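Local coordinates for Glyco_hydro_cc domain-containing protein (PDB 6UBD) that probably binds beta-1,3-glucan-type oligosaccharides, as a fungal member of glycoside hydrolase family 128 built on a (beta/alpha)8 barrel, at residues G138-S143 with W167-I172; K195-T200 with E235-Y240; D40-F45 with G259-S264; D48-W53 with A66-V71; I174-M179 with V205-N210. One frame throughout, in Å; residues are numbered along the deposited sequence.

How the contacts relate
From the N terminus, contact 3 opens first, at 40-45, and closes last, at 259-264, tying the loops after the first and last barrel strands, so the other four nest inside it. Contact 4 follows, a short loop from 48-53 to 66-71 that pairs two strands. Contact 1 then joins barrel strands 140-142 and 170-176. Contacts 5 and 2 cross: 174-179 opens, 195-200 opens, 205-210 closes contact 5 and 235-240 closes contact 2. Contacts 1 and 5 use opposite ends of strand 170-176, while contacts 2 and 5 share strand 197-206. Aromatic packing joins contact 2 to contacts 1 and 4, and Leu43 carries contact 3 onto contact 4.

Contact 1 (G138-S143 with W167-I172); sequences GAALGS and WDFTSI
Leu141 O is gripped by two successive backbone N-H groups, Asp168 N at 2.8 Å and Phe169 N at 3.1 Å. This is where strands 140-142 and 170-176 of the (beta/alpha)8 barrel meet, through a single bridge of Gly142 with Phe169. Asp168 also binds back: with chi1 at -60°, its CG lies beside its own backbone N, and OD2 takes Leu141 N at 2.8 Å on its anti lone pair, over an almost straight hydrogen bond (172°). A water donates to this OD2 and to Ala139 O, just before the strand. Further on, Ser143 N bonds to Phe169 O. The Phe169 ring lies with one face over Gly142 CA, 3.5 Å from its centroid, and its other face stacks with Trp198, so the ring is sandwiched inside the barrel. Away from that ring, the Trp167 indole packs on Leu155 and Phe158 of helix 154-159, its five-membered ring facing Ser143 CB and its NE1 bonded to Thr170 OG1. The two serines bond reciprocally: Ser143 OG accepts from Ser171 N at 2.9 Å, while Ser171 OG donates to Ser143 O, also at 2.9 Å, in the carbonyl plane on a lone pair.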
# COMPACT_ATOMS: atom_id res chain seq x y z
N GLY A 138 8.30 6.85 17.83
CA GLY A 138 8.45 7.86 16.76
C GLY A 138 8.03 7.45 15.35
O GLY A 138 8.08 8.30 14.44
N ALA A 139 7.68 6.18 15.13
CA ALA A 139 7.24 5.82 13.77
C ALA A 139 5.92 6.54 13.41
O ALA A 139 5.02 6.64 14.28
CB ALA A 139 7.04 4.33 13.68
N ALA A 140 5.75 6.94 12.13
CA ALA A 140 4.44 7.29 11.59
C ALA A 140 3.66 5.99 11.29
O ALA A 140 4.24 5.05 10.72
CB ALA A 140 4.57 8.11 10.33
N LEU A 141 2.39 5.96 11.75
CA LEU A 141 1.58 4.72 11.66
C LEU A 141 0.54 4.76 10.53
O LEU A 141 -0.21 5.75 10.48
CB LEU A 141 0.86 4.50 13.02
CG LEU A 141 1.75 4.36 14.26
CD1 LEU A 141 0.89 3.96 15.46
CD2 LEU A 141 2.83 3.31 14.07
N GLY A 142 0.48 3.67 9.76
CA GLY A 142 -0.54 3.55 8.73
C GLY A 142 -1.63 2.59 9.20
O GLY A 142 -1.35 1.50 9.70
N SER A 143 -2.89 2.87 8.83
CA SER A 143 -4.01 2.00 9.18
C SER A 143 -3.85 0.64 8.52
O SER A 143 -3.20 0.54 7.43
CB SER A 143 -5.35 2.60 8.80
OG SER A 143 -5.62 2.53 7.38
N TRP A 167 -3.85 5.73 14.14
CA TRP A 167 -2.97 5.89 12.95
C TRP A 167 -2.84 7.36 12.55
O TRP A 167 -3.63 8.23 12.87
CB TRP A 167 -3.44 5.04 11.78
CG TRP A 167 -4.81 5.30 11.23
CD1 TRP A 167 -5.10 6.13 10.19
CD2 TRP A 167 -6.01 4.62 11.57
NE1 TRP A 167 -6.42 6.03 9.88
CE2 TRP A 167 -7.02 5.11 10.70
CE3 TRP A 167 -6.34 3.67 12.56
CZ2 TRP A 167 -8.33 4.64 10.80
CZ3 TRP A 167 -7.63 3.21 12.60
CH2 TRP A 167 -8.60 3.68 11.70
N ASP A 168 -1.74 7.64 11.83
CA ASP A 168 -1.44 8.98 11.24
C ASP A 168 -1.91 9.10 9.76
O ASP A 168 -2.35 10.20 9.37
CB ASP A 168 0.05 9.20 11.34
CG ASP A 168 0.63 9.19 12.75
OD1 ASP A 168 0.16 10.06 13.52
OD2 ASP A 168 1.36 8.23 13.11
N PHE A 169 -1.86 7.99 9.01
CA PHE A 169 -2.27 7.99 7.59
C PHE A 169 -3.14 6.75 7.39
O PHE A 169 -2.86 5.67 7.94
CB PHE A 169 -1.07 8.09 6.61
CG PHE A 169 -0.08 6.95 6.64
CD1 PHE A 169 1.04 6.97 7.47
CD2 PHE A 169 -0.24 5.84 5.83
CE1 PHE A 169 1.98 5.95 7.39
CE2 PHE A 169 0.66 4.80 5.79
CZ PHE A 169 1.79 4.88 6.55
N THR A 170 -4.18 6.91 6.56
CA THR A 170 -5.14 5.85 6.27
C THR A 170 -4.61 5.08 5.03
O THR A 170 -4.45 5.73 3.90
CB THR A 170 -6.54 6.41 5.99
OG1 THR A 170 -6.97 7.16 7.16
CG2 THR A 170 -7.53 5.30 5.75
N SER A 171 -4.32 3.80 5.11
CA SER A 171 -3.84 2.97 3.97
C SER A 171 -5.05 2.45 3.23
O SER A 171 -5.97 1.86 3.85
CB SER A 171 -3.05 1.76 4.51
OG SER A 171 -1.98 2.14 5.33
N ILE A 172 -5.07 2.63 1.89
CA ILE A 172 -6.17 2.16 1.00
C ILE A 172 -5.64 1.37 -0.19
O ILE A 172 -4.51 1.60 -0.65
CB ILE A 172 -7.12 3.34 0.62
CG1 ILE A 172 -6.52 4.29 -0.42
CG2 ILE A 172 -7.55 4.07 1.92
CD1 ILE A 172 -7.53 5.36 -0.89
O HOH W 1 2.93 7.96 15.34

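Contact 2 (K195-T200 with E235-Y240); sequences KPLWVT and EHVLAY
Two neighbouring parallel strands of the (beta/alpha)8 barrel, 197-206 and 237-243, pair here at their N-terminal ends, with short-segment axes 4.6 Å apart and 17° from parallel. Leu197 is the paired residue on one strand: its N reaches His236 O at 2.9 Å and its O receives Leu238 N at 2.8 Å, so the two bonds straddle Val237. Beyond Leu238, whose backbone leaves the extended conformation (psi -9°), Val199 N bonds to Ala239 O at 2.9 Å, the donor tilted from the carbonyl plane. Between these bonds Ala239 N is buried and finds no partner. On the inner side of the sheet Ala239 CB presses on one face of the Trp198 indole, 3.5 Å from the centroid of the five-membered ring, and the indole NE1 bonds to Leu28 O. Pro196 and Leu238 run alongside each other, touching through Pro196 CB and Leu238 CD1 at 3.5 Å. On the outer side the packing is looser, with Val199 CB 4.0 Å from Tyr240 CB. There Leu197 and Val237 meet Ile186 of helix 179-193, Val199 and Val237 meet Phe231 of helix 217-233, and the other edge of 197-206 is taken by strand 170-176.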
# COMPACT_ATOMS: atom_id res chain seq x y z
N LYS A 195 -8.09 11.85 7.68
CA LYS A 195 -6.63 11.79 7.75
C LYS A 195 -6.06 11.66 6.33
O LYS A 195 -6.69 11.12 5.43
CB LYS A 195 -6.18 10.63 8.65
CG LYS A 195 -6.58 10.81 10.12
CD LYS A 195 -6.29 9.63 11.05
CE LYS A 195 -6.61 9.90 12.50
NZ LYS A 195 -6.42 8.69 13.39
N PRO A 196 -4.78 12.06 6.16
CA PRO A 196 -4.15 11.86 4.85
C PRO A 196 -4.16 10.39 4.41
O PRO A 196 -4.09 9.45 5.27
CB PRO A 196 -2.71 12.37 5.06
CG PRO A 196 -2.83 13.33 6.22
CD PRO A 196 -3.88 12.75 7.11
N LEU A 197 -4.22 10.16 3.09
CA LEU A 197 -4.30 8.83 2.50
C LEU A 197 -2.97 8.37 1.92
O LEU A 197 -2.28 9.18 1.20
CB LEU A 197 -5.35 8.86 1.38
CG LEU A 197 -6.74 9.43 1.71
CD1 LEU A 197 -7.60 9.48 0.46
CD2 LEU A 197 -7.44 8.68 2.90
N TRP A 198 -2.65 7.10 2.06
CA TRP A 198 -1.65 6.40 1.22
C TRP A 198 -2.35 5.31 0.45
O TRP A 198 -3.09 4.47 1.04
CB TRP A 198 -0.54 5.74 2.04
CG TRP A 198 0.50 6.62 2.67
CD1 TRP A 198 0.39 7.94 3.01
CD2 TRP A 198 1.83 6.20 3.03
NE1 TRP A 198 1.58 8.38 3.58
CE2 TRP A 198 2.47 7.34 3.59
CE3 TRP A 198 2.53 5.02 2.88
CZ2 TRP A 198 3.78 7.28 4.04
CZ3 TRP A 198 3.85 4.98 3.31
CH2 TRP A 198 4.45 6.10 3.87
N VAL A 199 -2.17 5.31 -0.90
CA VAL A 199 -2.69 4.22 -1.75
C VAL A 199 -1.61 3.15 -1.83
O VAL A 199 -0.66 3.27 -2.60
CB VAL A 199 -3.07 4.75 -3.15
CG1 VAL A 199 -3.70 3.63 -4.02
CG2 VAL A 199 -4.06 5.89 -3.06
N THR A 200 -1.69 2.16 -0.95
CA THR A 200 -0.56 1.24 -0.72
C THR A 200 -0.52 0.07 -1.73
O THR A 200 0.52 -0.63 -1.81
CB THR A 200 -0.54 0.80 0.75
OG1 THR A 200 -1.77 0.09 1.00
CG2 THR A 200 -0.33 1.97 1.72
N GLU A 235 -5.04 16.80 -2.92
CA GLU A 235 -4.35 17.29 -1.70
C GLU A 235 -4.32 16.22 -0.59
O GLU A 235 -3.46 16.35 0.26
CB GLU A 235 -5.03 18.57 -1.16
CG GLU A 235 -6.47 18.41 -0.74
CD GLU A 235 -7.15 19.69 -0.26
OE1 GLU A 235 -6.62 20.30 0.68
OE2 GLU A 235 -8.26 19.96 -0.70
N HIS A 236 -5.26 15.28 -0.61
CA HIS A 236 -5.39 14.27 0.47
C HIS A 236 -4.58 13.02 0.20
O HIS A 236 -4.34 12.27 1.17
CB HIS A 236 -6.87 13.90 0.74
CG HIS A 236 -7.74 15.04 1.07
ND1 HIS A 236 -7.48 15.92 2.12
CD2 HIS A 236 -8.93 15.43 0.56
CE1 HIS A 236 -8.44 16.81 2.18
NE2 HIS A 236 -9.35 16.51 1.28
N VAL A 237 -4.10 12.77 -1.01
CA VAL A 237 -3.26 11.60 -1.33
C VAL A 237 -1.81 12.00 -1.12
O VAL A 237 -1.29 12.81 -1.88
CB VAL A 237 -3.52 11.08 -2.75
CG1 VAL A 237 -2.57 9.93 -3.07
CG2 VAL A 237 -4.98 10.60 -2.88
N LEU A 238 -1.14 11.42 -0.13
CA LEU A 238 0.27 11.81 0.18
C LEU A 238 1.28 10.75 -0.31
O LEU A 238 2.48 11.06 -0.27
CB LEU A 238 0.43 12.14 1.67
CG LEU A 238 -0.28 13.43 2.11
CD1 LEU A 238 0.12 13.78 3.49
CD2 LEU A 238 -0.09 14.63 1.15
N ALA A 239 0.84 9.57 -0.76
CA ALA A 239 1.74 8.51 -1.28
C ALA A 239 0.89 7.54 -2.06
O ALA A 239 -0.30 7.34 -1.75
CB ALA A 239 2.46 7.81 -0.13
N TYR A 240 1.50 6.91 -3.09
CA TYR A 240 0.83 5.86 -3.87
C TYR A 240 1.85 4.80 -4.30
O TYR A 240 3.04 5.14 -4.46
CB TYR A 240 0.04 6.43 -5.06
CG TYR A 240 0.83 7.29 -6.02
CD1 TYR A 240 1.64 6.70 -7.03
CD2 TYR A 240 0.79 8.67 -5.92
CE1 TYR A 240 2.40 7.50 -7.91
CE2 TYR A 240 1.52 9.48 -6.82
CZ TYR A 240 2.33 8.88 -7.80
OH TYR A 240 3.10 9.66 -8.69

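Contact 3 (D40-F45 with G259-S264)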
# COMPACT_ATOMS: atom_id res chain seq x y z
N ASP A 40 8.95 -5.47 -5.54
CA ASP A 40 10.29 -5.06 -6.00
C ASP A 40 10.63 -5.55 -7.41
O ASP A 40 11.76 -5.34 -7.83
CB ASP A 40 11.37 -5.37 -4.95
CG ASP A 40 11.37 -6.85 -4.56
OD1 ASP A 40 11.09 -7.71 -5.46
OD2 ASP A 40 11.58 -7.13 -3.33
N THR A 41 9.72 -6.19 -8.13
CA THR A 41 10.15 -6.73 -9.46
C THR A 41 10.62 -5.63 -10.45
O THR A 41 11.56 -5.92 -11.20
CB THR A 41 9.04 -7.56 -10.12
OG1 THR A 41 7.87 -6.78 -10.39
CG2 THR A 41 8.72 -8.79 -9.30
N ALA A 42 10.02 -4.43 -10.37
CA ALA A 42 10.34 -3.33 -11.32
C ALA A 42 11.15 -2.23 -10.63
O ALA A 42 11.38 -1.17 -11.20
CB ALA A 42 9.10 -2.72 -11.94
N LEU A 43 11.60 -2.48 -9.38
CA LEU A 43 12.19 -1.40 -8.56
C LEU A 43 13.45 -0.81 -9.20
O LEU A 43 13.64 0.42 -9.06
CB LEU A 43 12.40 -1.97 -7.17
CG LEU A 43 12.74 -1.02 -6.02
CD1 LEU A 43 11.70 0.07 -5.94
CD2 LEU A 43 12.92 -1.78 -4.70
N ALA A 44 14.30 -1.63 -9.83
CA ALA A 44 15.52 -1.08 -10.46
C ALA A 44 15.14 -0.07 -11.54
O ALA A 44 15.84 0.97 -11.72
CB ALA A 44 16.44 -2.16 -11.00
N PHE A 45 14.14 -0.34 -12.33
CA PHE A 45 13.74 0.52 -13.48
C PHE A 45 13.11 1.84 -12.96
O PHE A 45 13.30 2.89 -13.61
CB PHE A 45 12.73 -0.20 -14.38
CG PHE A 45 13.17 -1.52 -14.95
CD1 PHE A 45 14.23 -1.56 -15.81
CD2 PHE A 45 12.57 -2.72 -14.57
CE1 PHE A 45 14.58 -2.76 -16.41
CE2 PHE A 45 12.99 -3.94 -15.09
CZ PHE A 45 14.00 -3.96 -16.00
N GLY A 259 12.43 -10.48 -18.48
CA GLY A 259 13.11 -9.62 -17.48
C GLY A 259 13.06 -8.12 -17.80
O GLY A 259 13.40 -7.29 -16.95
N SER A 260 12.66 -7.77 -19.00
CA SER A 260 12.62 -6.38 -19.48
C SER A 260 11.36 -5.67 -18.93
O SER A 260 10.34 -6.34 -18.59
CB SER A 260 12.70 -6.28 -20.99
OG SER A 260 11.58 -6.87 -21.69
N LEU A 261 11.40 -4.35 -18.81
CA LEU A 261 10.24 -3.55 -18.32
C LEU A 261 9.08 -3.75 -19.29
O LEU A 261 9.21 -3.56 -20.53
CB LEU A 261 10.63 -2.08 -18.19
CG LEU A 261 9.63 -1.16 -17.46
CD1 LEU A 261 9.42 -1.51 -16.02
CD2 LEU A 261 10.09 0.28 -17.66
N SER A 262 7.87 -4.09 -18.82
CA SER A 262 6.67 -4.34 -19.67
C SER A 262 6.08 -3.01 -20.10
O SER A 262 6.45 -1.93 -19.64
CB SER A 262 5.64 -5.16 -18.93
OG SER A 262 4.99 -4.33 -17.97
N GLN A 263 5.15 -3.08 -21.08
CA GLN A 263 4.45 -1.85 -21.51
C GLN A 263 3.72 -1.18 -20.34
O GLN A 263 3.70 0.05 -20.22
CB GLN A 263 3.50 -2.21 -22.68
CG GLN A 263 4.22 -2.72 -23.96
CD GLN A 263 3.25 -3.40 -24.90
OE1 GLN A 263 2.49 -2.74 -25.62
NE2 GLN A 263 3.25 -4.75 -24.85
N SER A 264 3.13 -1.98 -19.43
CA SER A 264 2.47 -1.45 -18.21
C SER A 264 3.49 -0.80 -17.24
O SER A 264 3.29 0.33 -16.78
CB SER A 264 1.66 -2.52 -17.53
OG SER A 264 0.64 -3.05 -18.37
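Phe45 and Leu261 reach toward each other and overlap flank to flank, and most of this small surface contact is theirs. Leu261 lies with its CB over the centre of the Phe45 ring, 4.1 Å from the centroid and only 7° off the ring normal. One branch does the closer touching: Leu261 CD1 comes within 3.7 Å of Phe45 CD2 and also lies against the CG and CB of the same residue. The leucine torsions account for this, since chi1 of -169° sets CG opposite the backbone N and chi2 of 63° turns CD1 along the ring toward the root of the phenylalanine side chain. The same methyl, Leu261 CD1, reaches Ala42 CB at 4.3 Å. Phe45, for its part, carries CG beside its own backbone N, which sends the ring away from its helix toward the other segment. Its far end meets backbone: Gly259 O sits at the ring edge, near the plane, 3.5 Å from Phe45 CZ. In the (beta/alpha)8 barrel, segment 40-45 runs from the first strand, 35-38, through a type I turn of Asp40 to Leu43 into helix 43-46. Segment 259-264 lies between the last strand, 237-243, and helix 263-273. These two strands are paired in the sheet, so the contact joins the loops that follow neighbouring strands. Ser262 N-caps the latter helix, its OG bonded to Gly265 N. Leu261, just before the cap, packs its side chain on Gln266 and Leu269 of that helix, while Thr41 OG1 bonds to Asp244 OD2.

Contact 4 (D48-W53 with A66-V71)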
# COMPACT_ATOMS: atom_id res chain seq x y z
N ASP A 48 14.84 5.88 -9.60
CA ASP A 48 15.28 7.31 -9.63
C ASP A 48 14.09 8.30 -9.59
O ASP A 48 14.30 9.47 -9.30
CB ASP A 48 16.18 7.63 -10.80
CG ASP A 48 16.77 9.01 -10.71
OD1 ASP A 48 17.52 9.24 -9.77
OD2 ASP A 48 16.60 9.83 -11.69
N HIS A 49 12.87 7.81 -9.75
CA HIS A 49 11.65 8.68 -9.74
C HIS A 49 10.75 8.39 -8.53
O HIS A 49 9.65 9.00 -8.43
CB HIS A 49 10.86 8.49 -11.05
CG HIS A 49 11.69 8.65 -12.28
ND1 HIS A 49 12.27 9.83 -12.62
CD2 HIS A 49 11.98 7.74 -13.22
CE1 HIS A 49 12.99 9.64 -13.71
NE2 HIS A 49 12.79 8.36 -14.11
N LEU A 50 11.16 7.45 -7.66
CA LEU A 50 10.42 7.09 -6.43
C LEU A 50 11.02 7.77 -5.24
O LEU A 50 12.23 8.15 -5.25
CB LEU A 50 10.47 5.57 -6.25
CG LEU A 50 9.89 4.71 -7.35
CD1 LEU A 50 9.96 3.26 -6.95
CD2 LEU A 50 8.44 5.04 -7.73
N SER A 51 10.28 7.77 -4.12
CA SER A 51 10.87 8.07 -2.78
C SER A 51 10.87 6.83 -1.86
O SER A 51 11.61 6.86 -0.83
CB SER A 51 10.13 9.22 -2.09
OG SER A 51 8.77 8.87 -1.98
N TRP A 52 10.00 5.85 -2.09
CA TRP A 52 9.72 4.81 -1.08
C TRP A 52 9.30 3.52 -1.68
O TRP A 52 8.86 3.47 -2.88
CB TRP A 52 8.61 5.28 -0.12
CG TRP A 52 7.22 5.37 -0.66
CD1 TRP A 52 6.73 6.36 -1.47
CD2 TRP A 52 6.15 4.43 -0.45
NE1 TRP A 52 5.42 6.12 -1.73
CE2 TRP A 52 5.01 4.94 -1.12
CE3 TRP A 52 6.03 3.24 0.31
CZ2 TRP A 52 3.77 4.29 -1.05
CZ3 TRP A 52 4.81 2.63 0.34
CH2 TRP A 52 3.70 3.16 -0.31
N TRP A 53 9.34 2.41 -0.97
CA TRP A 53 8.69 1.13 -1.38
C TRP A 53 8.28 0.31 -0.15
O TRP A 53 8.84 0.55 0.95
CB TRP A 53 9.56 0.29 -2.33
CG TRP A 53 10.52 -0.73 -1.78
CD1 TRP A 53 10.41 -2.10 -1.90
CD2 TRP A 53 11.79 -0.49 -1.12
NE1 TRP A 53 11.53 -2.72 -1.40
CE2 TRP A 53 12.38 -1.76 -0.89
CE3 TRP A 53 12.44 0.66 -0.65
CZ2 TRP A 53 13.61 -1.91 -0.24
CZ3 TRP A 53 13.66 0.51 -0.01
CH2 TRP A 53 14.23 -0.76 0.17
N ALA A 66 17.97 0.47 -2.47
CA ALA A 66 18.96 1.10 -1.58
C ALA A 66 18.86 2.62 -1.72
O ALA A 66 19.08 3.13 -2.80
CB ALA A 66 20.36 0.63 -1.91
N GLY A 67 18.62 3.32 -0.63
CA GLY A 67 18.49 4.79 -0.63
C GLY A 67 17.06 5.27 -0.53
O GLY A 67 16.82 6.40 -0.04
N LEU A 68 16.11 4.47 -1.02
CA LEU A 68 14.68 4.85 -0.88
C LEU A 68 14.25 4.61 0.59
O LEU A 68 14.93 3.89 1.37
CB LEU A 68 13.82 3.98 -1.81
CG LEU A 68 14.10 4.08 -3.31
CD1 LEU A 68 13.16 3.15 -4.07
CD2 LEU A 68 13.90 5.53 -3.81
N VAL A 69 13.11 5.16 0.98
CA VAL A 69 12.49 4.91 2.31
C VAL A 69 11.85 3.53 2.33
O VAL A 69 10.92 3.30 1.52
CB VAL A 69 11.43 6.00 2.60
CG1 VAL A 69 10.71 5.67 3.89
CG2 VAL A 69 12.02 7.40 2.70
N PRO A 70 12.34 2.57 3.12
CA PRO A 70 11.71 1.26 3.20
C PRO A 70 10.59 1.20 4.25
O PRO A 70 10.87 1.31 5.45
CB PRO A 70 12.86 0.30 3.57
CG PRO A 70 14.03 1.20 3.90
CD PRO A 70 13.52 2.62 3.99
N VAL A 71 9.36 1.10 3.82
CA VAL A 71 8.21 1.21 4.72
C VAL A 71 7.88 -0.20 5.24
O VAL A 71 7.67 -1.16 4.47
CB VAL A 71 7.01 1.87 4.04
CG1 VAL A 71 5.74 1.85 4.89
CG2 VAL A 71 7.37 3.27 3.58
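Trp53 lays its indole across the neighbouring strand, with Leu68 O at the ring edge, in plane, while Pro70 CB and Leu68 CB approach obliquely. The six-membered part does the touching: Trp53 CZ3 lies 3.7 Å from Pro70 CB, and Trp53 CE3 is 3.8 Å from Leu68 CB, the tryptophan and leucine side chains crossing at about a right angle. The neighbouring Trp52 indole goes to the other side of the sheet, with Ser51 OG at its edge, in plane. With chi1 at 70°, Trp52 CG is tucked between its backbone N and carbonyl carbon, a setting that brings Trp52 CE3 to Val71 CG2, an oblique approach at 3.5 Å; the ring is held further by NE1, which bonds to Lys34 O. The backbones beneath belong to parallel strands 52-54 and 69-73, adjacent in the (beta/alpha)8 barrel and linked by a connection without a helix. Val69 straddles Trp52 in the usual parallel manner: Val69 N donates to Ser51 O at 2.9 Å, and Val69 O accepts from Trp53 N at 3.1 Å. The ladder continues with Val71 N to Trp53 O at 3.0 Å, a bond almost straight at 177°. Before the ladder begins, Leu68 CD2 rests against Leu50 O at 3.4 Å, and Leu43 of helix 43-46 packs on Leu50, Trp53 and Leu68 from outside the barrel. Inside, the Trp52 ring meets that of Trp198 with the planes at about 50°, and Val71 touches Tyr100 and Met102 of strand 100-102.

Contact 5 (I174-M179 with V205-N210); sequences IFKSDM and VFDQNN
The touching parts of the two segments run at 87° to each other, and one backbone bond joins them, Val205 N to Lys176 O at 3.2 Å, with the donor above the carbonyl plane and a C=O...donor angle of 112°. Lys176 starts away from the other segment but bends at chi2 (-70°), which swings its extended end across Asp207. Lys176 NZ meets Asp207 OD2 at 2.9 Å in a salt bridge on the syn side of the carboxylate. The other oxygen, Asp207 OD1, accepts from a water at 2.8 Å, and that water is also hydrogen-bonded to Ser177 OG at 3.0 Å, so both carboxylate oxygens are linked to the first segment. Ser177 CB lies over one face of the Phe206 ring, displaced toward its rim, 3.6 Å from Phe206 CD1. Phe206 is the centre of an inverse gamma turn and begins a type I turn that ends at Asn209. Phe175 packs against Val205, with Phe175 CB 4.0 Å from Val205 CG2. The contact lies at the C-terminal ends of parallel strands 170-176 and 197-206, which form a beta-alpha-beta unit with helix 179-193; Asp178 N-caps that helix through Gly181 N. Phe175 packs on Ala203 of strand 197-206 and meets Phe211 edge-to-face, and Phe206 rests on Gln219 of helix 217-233.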
# COMPACT_ATOMS: atom_id res chain seq x y z
N ILE A 174 -6.77 0.48 -4.12
CA ILE A 174 -7.70 0.90 -5.23
C ILE A 174 -7.60 -0.08 -6.42
O ILE A 174 -6.53 -0.14 -7.09
CB ILE A 174 -7.38 2.34 -5.61
CG1 ILE A 174 -7.61 3.32 -4.45
CG2 ILE A 174 -8.28 2.72 -6.82
CD1 ILE A 174 -7.41 4.80 -4.74
N PHE A 175 -8.63 -0.86 -6.56
CA PHE A 175 -8.77 -1.86 -7.66
C PHE A 175 -10.07 -1.48 -8.34
O PHE A 175 -11.16 -1.87 -7.94
CB PHE A 175 -8.76 -3.29 -7.13
CG PHE A 175 -7.51 -3.65 -6.38
CD1 PHE A 175 -6.28 -3.63 -7.01
CD2 PHE A 175 -7.59 -4.10 -5.07
CE1 PHE A 175 -5.15 -4.00 -6.33
CE2 PHE A 175 -6.43 -4.43 -4.37
CZ PHE A 175 -5.19 -4.35 -5.00
N LYS A 176 -9.96 -0.68 -9.44
CA LYS A 176 -11.11 -0.06 -10.16
C LYS A 176 -10.75 0.06 -11.65
O LYS A 176 -9.56 -0.02 -12.00
CB LYS A 176 -11.45 1.34 -9.61
CG LYS A 176 -11.89 1.40 -8.15
CD LYS A 176 -13.30 0.77 -7.94
CE LYS A 176 -13.76 0.76 -6.50
NZ LYS A 176 -15.09 0.13 -6.38
N SER A 177 -11.75 0.22 -12.49
CA SER A 177 -11.56 0.18 -13.97
C SER A 177 -11.60 1.58 -14.54
O SER A 177 -11.37 1.68 -15.77
CB SER A 177 -12.51 -0.74 -14.64
OG SER A 177 -13.83 -0.31 -14.42
N ASP A 178 -11.91 2.64 -13.80
CA ASP A 178 -12.06 4.01 -14.33
C ASP A 178 -11.76 5.01 -13.21
O ASP A 178 -11.64 4.66 -12.01
CB ASP A 178 -13.42 4.23 -14.99
CG ASP A 178 -14.63 4.11 -14.08
OD1 ASP A 178 -14.50 4.13 -12.85
OD2 ASP A 178 -15.72 4.05 -14.68
N MET A 179 -11.64 6.29 -13.56
CA MET A 179 -11.27 7.33 -12.56
C MET A 179 -12.48 7.70 -11.71
O MET A 179 -12.26 8.15 -10.57
CB MET A 179 -10.76 8.59 -13.26
CG MET A 179 -9.39 8.46 -13.89
SD MET A 179 -8.04 7.76 -12.89
CE MET A 179 -7.98 6.07 -13.52
N VAL A 205 -8.67 -3.01 -12.46
CA VAL A 205 -9.51 -4.24 -12.27
C VAL A 205 -10.97 -3.84 -12.42
O VAL A 205 -11.43 -2.82 -11.92
CB VAL A 205 -9.28 -4.89 -10.89
CG1 VAL A 205 -10.10 -6.18 -10.77
CG2 VAL A 205 -7.82 -5.11 -10.57
N PHE A 206 -11.69 -4.69 -13.17
CA PHE A 206 -13.18 -4.70 -13.21
C PHE A 206 -13.65 -5.39 -11.92
O PHE A 206 -13.96 -6.61 -11.90
CB PHE A 206 -13.66 -5.37 -14.51
CG PHE A 206 -13.36 -4.62 -15.76
CD1 PHE A 206 -14.12 -3.55 -16.21
CD2 PHE A 206 -12.21 -4.94 -16.50
CE1 PHE A 206 -13.80 -2.90 -17.40
CE2 PHE A 206 -11.88 -4.28 -17.65
CZ PHE A 206 -12.66 -3.24 -18.08
N ASP A 207 -13.60 -4.66 -10.82
CA ASP A 207 -13.74 -5.25 -9.49
C ASP A 207 -15.13 -5.85 -9.28
O ASP A 207 -15.22 -6.91 -8.63
CB ASP A 207 -13.45 -4.25 -8.40
CG ASP A 207 -14.28 -2.98 -8.32
OD1 ASP A 207 -14.47 -2.35 -9.37
OD2 ASP A 207 -14.64 -2.59 -7.17
N GLN A 208 -16.18 -5.23 -9.83
CA GLN A 208 -17.58 -5.70 -9.67
C GLN A 208 -17.87 -6.95 -10.51
O GLN A 208 -18.92 -7.56 -10.23
CB GLN A 208 -18.54 -4.57 -10.03
CG GLN A 208 -18.04 -3.23 -9.54
CD GLN A 208 -19.02 -2.40 -8.75
OE1 GLN A 208 -20.01 -1.91 -9.30
NE2 GLN A 208 -18.69 -2.16 -7.48
N ASN A 209 -17.04 -7.29 -11.50
CA ASN A 209 -17.25 -8.47 -12.40
C ASN A 209 -16.31 -9.63 -12.05
O ASN A 209 -15.36 -9.96 -12.84
CB ASN A 209 -17.15 -8.06 -13.86
CG ASN A 209 -18.26 -7.11 -14.27
OD1 ASN A 209 -19.30 -7.03 -13.59
ND2 ASN A 209 -18.05 -6.38 -15.32
N ASN A 210 -16.53 -10.20 -10.87
CA ASN A 210 -15.71 -11.36 -10.38
C ASN A 210 -14.22 -10.97 -10.32
O ASN A 210 -13.32 -11.83 -10.63
CB ASN A 210 -15.95 -12.58 -11.30
CG ASN A 210 -15.47 -13.89 -10.69
OD1 ASN A 210 -15.62 -14.11 -9.48
ND2 ASN A 210 -14.86 -14.74 -11.50
O HOH W 2 -14.50 -0.60 -11.52